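Local coordinates for flagellar protein (Xanthomonas campestris pv. campestris, PDB 3C12), which is probably required for building the flagellar hook, acting as its cap and perhaps as a scaffolding protein, and is represented here by its C-terminal domain, at residues A[29-41]-A[98-110]. Numbering follows the deposited sequence.
Sequences AKGVVAATSAGFV and KSKLATYVDAPVD
Val32 and Tyr104 form the antiparallel hydrogen-bonded pair that joins strand 29-35 to strand 103-110: Val32 N donates to Tyr104 O (2.8 Å), and Tyr104 N returns a bond to Val32 O (3.0 Å). The Tyr104 side chain leaves the same sheet face as Val32, its CB 4.1 Å from Val32 CG2. With CG anti to the carbonyl carbon (chi1 -58°), the ring sets its CD1 edge beside Val32 O, which lies in the ring plane. Gly31 and Val105 form the adjacent non-hydrogen-bonded pair, CA atoms 4.2 Å apart, and Asp106 N donates to Lys30 O. Beyond that bond, Lys30 runs alongside Asp106: from CB, chi1 of 64° sets CG between the backbone N and the carbonyl carbon, 4.0 Å from Asp106 CB; the extended chain carries CE past the carboxylate, and NZ, after a bend at chi4, reaches Asp106 OD1 in a long salt bridge of 3.5 Å. Asp106 OD1 also takes a hydrogen bond from Asn13. Toward the other end, Val33 CG2 lies beside Thr103 CG2 (3.6 Å), both on the face opposite Tyr104, while Leu101 sets CD2 3.7 Å from Ala34 O and CD1 near Val41 CG2. A water links Thr36 OG1, in the turn after strand 29-35, to Ser99 OG; Thr36 OG1 also bonds Gln91. Strand 29-35 also pairs with strand 64-70, whereas the broken strand 98-115 runs on to pair with strand 118-123, a continuity consistent with an Ig-like/Fn-III-type sandwich joined to a tudor-like domain.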
loop_
_atom_site.group_PDB
_atom_site.type_symbol
_atom_site.label_atom_id
_atom_site.label_comp_id
_atom_site.label_asym_id
_atom_site.label_seq_id
_atom_site.Cartn_x
_atom_site.Cartn_y
_atom_site.Cartn_z
ATOM N N ALA A 29 -1.804 -16.959 -2.824
ATOM C CA ALA A 29 -2.056 -15.606 -2.361
ATOM C C ALA A 29 -2.310 -14.781 -3.612
ATOM O O ALA A 29 -1.515 -14.796 -4.541
ATOM C CB ALA A 29 -0.851 -15.073 -1.619
ATOM N N LYS A 30 -3.429 -14.074 -3.642
ATOM C CA LYS A 30 -3.767 -13.265 -4.797
ATOM C C LYS A 30 -4.085 -11.834 -4.395
ATOM O O LYS A 30 -4.305 -11.542 -3.222
ATOM C CB LYS A 30 -4.959 -13.874 -5.543
ATOM C CG LYS A 30 -6.269 -13.913 -4.757
ATOM C CD LYS A 30 -7.429 -14.393 -5.631
ATOM C CE LYS A 30 -8.749 -14.453 -4.868
ATOM N NZ LYS A 30 -8.752 -15.495 -3.805
ATOM N N GLY A 31 -4.108 -10.947 -5.382
ATOM C CA GLY A 31 -4.398 -9.554 -5.122
ATOM C C GLY A 31 -4.406 -8.781 -6.422
ATOM O O GLY A 31 -4.407 -9.371 -7.503
ATOM N N VAL A 32 -4.408 -7.457 -6.318
ATOM C CA VAL A 32 -4.432 -6.609 -7.496
ATOM C C VAL A 32 -3.685 -5.311 -7.293
ATOM O O VAL A 32 -3.405 -4.902 -6.174
ATOM C CB VAL A 32 -5.868 -6.250 -7.902
ATOM C CG1 VAL A 32 -6.623 -7.498 -8.294
ATOM C CG2 VAL A 32 -6.558 -5.558 -6.759
ATOM N N VAL A 33 -3.381 -4.664 -8.407
ATOM C CA VAL A 33 -2.672 -3.398 -8.416
ATOM C C VAL A 33 -3.241 -2.551 -9.544
ATOM O O VAL A 33 -3.705 -3.080 -10.553
ATOM C CB VAL A 33 -1.172 -3.606 -8.654
ATOM C CG1 VAL A 33 -0.509 -2.287 -8.918
ATOM C CG2 VAL A 33 -0.543 -4.265 -7.444
ATOM N N ALA A 34 -3.205 -1.235 -9.380
ATOM C CA ALA A 34 -3.736 -0.356 -10.404
ATOM C C ALA A 34 -2.643 0.201 -11.304
ATOM O O ALA A 34 -1.927 1.122 -10.920
ATOM C CB ALA A 34 -4.510 0.769 -9.756
ATOM N N ALA A 35 -2.530 -0.372 -12.501
ATOM C CA ALA A 35 -1.549 0.050 -13.503
ATOM C C ALA A 35 -1.967 1.385 -14.096
ATOM O O ALA A 35 -3.124 1.578 -14.457
ATOM C CB ALA A 35 -1.442 -0.987 -14.605
ATOM N N THR A 36 -1.013 2.297 -14.205
ATOM C CA THR A 36 -1.287 3.624 -14.727
ATOM C C THR A 36 -0.957 3.767 -16.207
ATOM O O THR A 36 -1.139 4.834 -16.795
ATOM C CB THR A 36 -0.490 4.670 -13.949
ATOM O OG1 THR A 36 0.901 4.333 -13.995
ATOM C CG2 THR A 36 -0.944 4.711 -12.503
ATOM N N SER A 37 -0.477 2.689 -16.811
ATOM C CA SER A 37 -0.113 2.719 -18.216
ATOM C C SER A 37 -0.100 1.307 -18.764
ATOM O O SER A 37 -0.217 0.351 -18.010
ATOM C CB SER A 37 1.277 3.348 -18.375
ATOM O OG SER A 37 1.701 3.354 -19.730
ATOM N N ALA A 38 0.020 1.179 -20.078
ATOM C CA ALA A 38 0.086 -0.137 -20.693
ATOM C C ALA A 38 1.536 -0.597 -20.528
ATOM O O ALA A 38 2.453 0.226 -20.453
ATOM C CB ALA A 38 -0.288 -0.047 -22.164
ATOM N N GLY A 39 1.741 -1.905 -20.457
ATOM C CA GLY A 39 3.084 -2.431 -20.285
ATOM C C GLY A 39 3.035 -3.690 -19.450
ATOM O O GLY A 39 2.211 -4.563 -19.699
ATOM N N PHE A 40 3.920 -3.803 -18.469
ATOM C CA PHE A 40 3.913 -4.970 -17.596
ATOM C C PHE A 40 4.242 -4.578 -16.163
ATOM O O PHE A 40 4.845 -3.540 -15.907
ATOM C CB PHE A 40 4.890 -6.054 -18.086
ATOM C CG PHE A 40 6.346 -5.662 -18.023
ATOM C CD1 PHE A 40 6.905 -4.843 -18.994
ATOM C CD2 PHE A 40 7.159 -6.129 -16.999
ATOM C CE1 PHE A 40 8.248 -4.499 -18.945
ATOM C CE2 PHE A 40 8.503 -5.786 -16.943
ATOM C CZ PHE A 40 9.046 -4.971 -17.917
ATOM N N VAL A 41 3.819 -5.404 -15.222
ATOM C CA VAL A 41 4.100 -5.135 -13.831
ATOM C C VAL A 41 4.779 -6.354 -13.240
ATOM O O VAL A 41 4.355 -7.484 -13.463
ATOM C CB VAL A 41 2.809 -4.812 -13.060
ATOM C CG1 VAL A 41 1.748 -5.819 -13.402
ATOM C CG2 VAL A 41 3.077 -4.812 -11.574
ATOM N N LYS A 98 9.886 3.207 -15.218
ATOM C CA LYS A 98 9.516 2.406 -14.045
ATOM C C LYS A 98 8.803 3.174 -12.939
ATOM O O LYS A 98 9.046 4.358 -12.736
ATOM C CB LYS A 98 10.753 1.773 -13.415
ATOM C CG LYS A 98 11.429 0.691 -14.201
ATOM C CD LYS A 98 12.564 0.107 -13.352
ATOM C CE LYS A 98 13.392 -0.887 -14.136
ATOM N NZ LYS A 98 12.530 -1.814 -14.942
ATOM N N SER A 99 7.937 2.477 -12.213
ATOM C CA SER A 99 7.221 3.072 -11.090
ATOM C C SER A 99 6.691 2.012 -10.112
ATOM O O SER A 99 6.368 0.886 -10.502
ATOM C CB SER A 99 6.073 3.969 -11.583
ATOM O OG SER A 99 5.074 3.235 -12.259
ATOM N N LYS A 100 6.638 2.373 -8.833
ATOM C CA LYS A 100 6.137 1.469 -7.802
ATOM C C LYS A 100 4.639 1.679 -7.662
ATOM O O LYS A 100 4.167 2.809 -7.586
ATOM C CB LYS A 100 6.836 1.736 -6.461
ATOM C CG LYS A 100 7.764 0.605 -6.007
ATOM C CD LYS A 100 8.573 0.946 -4.735
ATOM C CE LYS A 100 7.730 0.981 -3.430
ATOM N NZ LYS A 100 7.248 -0.349 -2.890
ATOM N N LEU A 101 3.891 0.586 -7.650
ATOM C CA LEU A 101 2.442 0.662 -7.522
ATOM C C LEU A 101 1.998 0.085 -6.184
ATOM O O LEU A 101 2.642 -0.817 -5.654
ATOM C CB LEU A 101 1.770 -0.118 -8.648
ATOM C CG LEU A 101 2.167 0.161 -10.099
ATOM C CD1 LEU A 101 1.527 -0.893 -10.972
ATOM C CD2 LEU A 101 1.745 1.562 -10.533
ATOM N N ALA A 102 0.896 0.609 -5.647
ATOM C CA ALA A 102 0.352 0.146 -4.370
ATOM C C ALA A 102 -0.281 -1.220 -4.538
ATOM O O ALA A 102 -1.021 -1.455 -5.482
ATOM C CB ALA A 102 -0.680 1.123 -3.858
ATOM N N THR A 103 0.007 -2.122 -3.612
ATOM C CA THR A 103 -0.542 -3.467 -3.678
ATOM C C THR A 103 -1.760 -3.651 -2.782
ATOM O O THR A 103 -1.779 -3.191 -1.642
ATOM C CB THR A 103 0.519 -4.511 -3.281
ATOM O OG1 THR A 103 1.327 -3.990 -2.220
ATOM C CG2 THR A 103 1.404 -4.848 -4.456
ATOM N N TYR A 104 -2.781 -4.316 -3.317
ATOM C CA TYR A 104 -4.002 -4.599 -2.570
ATOM C C TYR A 104 -4.146 -6.096 -2.532
ATOM O O TYR A 104 -4.231 -6.753 -3.566
ATOM C CB TYR A 104 -5.237 -3.970 -3.233
ATOM C CG TYR A 104 -5.127 -2.469 -3.378
ATOM C CD1 TYR A 104 -4.348 -1.909 -4.397
ATOM C CD2 TYR A 104 -5.729 -1.610 -2.460
ATOM C CE1 TYR A 104 -4.162 -0.527 -4.492
ATOM C CE2 TYR A 104 -5.549 -0.223 -2.545
ATOM C CZ TYR A 104 -4.760 0.312 -3.562
ATOM O OH TYR A 104 -4.532 1.677 -3.642
ATOM N N VAL A 105 -4.166 -6.637 -1.326
ATOM C CA VAL A 105 -4.261 -8.072 -1.156
ATOM C C VAL A 105 -5.661 -8.559 -0.885
ATOM O O VAL A 105 -6.427 -7.918 -0.157
ATOM C CB VAL A 105 -3.370 -8.533 -0.004
ATOM C CG1 VAL A 105 -3.473 -10.027 0.165
ATOM C CG2 VAL A 105 -1.952 -8.111 -0.269
ATOM N N ASP A 106 -5.987 -9.701 -1.479
ATOM C CA ASP A 106 -7.288 -10.301 -1.264
ATOM C C ASP A 106 -7.179 -11.307 -0.120
ATOM O O ASP A 106 -6.274 -12.148 -0.108
ATOM C CB ASP A 106 -7.786 -11.004 -2.519
ATOM C CG ASP A 106 -9.129 -11.689 -2.295
ATOM O OD1 ASP A 106 -9.150 -12.762 -1.640
ATOM O OD2 ASP A 106 -10.161 -11.144 -2.750
ATOM N N ALA A 107 -8.106 -11.217 0.833
ATOM C CA ALA A 107 -8.094 -12.096 1.989
ATOM C C ALA A 107 -9.482 -12.362 2.513
ATOM O O ALA A 107 -10.365 -11.506 2.437
ATOM C CB ALA A 107 -7.253 -11.486 3.099
ATOM N N PRO A 108 -9.689 -13.558 3.075
ATOM C CA PRO A 108 -10.988 -13.939 3.624
ATOM C C PRO A 108 -11.229 -13.314 5.005
ATOM O O PRO A 108 -10.374 -13.382 5.893
ATOM C CB PRO A 108 -10.896 -15.457 3.659
ATOM C CG PRO A 108 -9.473 -15.676 4.026
ATOM C CD PRO A 108 -8.733 -14.677 3.164
ATOM N N VAL A 109 -12.391 -12.685 5.165
ATOM C CA VAL A 109 -12.772 -12.055 6.428
ATOM C C VAL A 109 -13.258 -13.156 7.359
ATOM O O VAL A 109 -14.450 -13.473 7.381
ATOM C CB VAL A 109 -13.921 -11.057 6.230
ATOM C CG1 VAL A 109 -14.285 -10.422 7.555
ATOM C CG2 VAL A 109 -13.529 -10.002 5.213
ATOM N N ASP A 110 -12.331 -13.738 8.116
ATOM C CA ASP A 110 -12.656 -14.825 9.025
ATOM C C ASP A 110 -13.717 -14.438 10.044
ATOM O O ASP A 110 -14.592 -15.244 10.383
ATOM C CB ASP A 110 -11.405 -15.313 9.751
ATOM C CG ASP A 110 -11.703 -16.451 10.720
ATOM O OD1 ASP A 110 -12.175 -17.520 10.263
ATOM O OD2 ASP A 110 -11.476 -16.269 11.940
HETATM O O HOH W 1 2.423 4.893 -11.909
#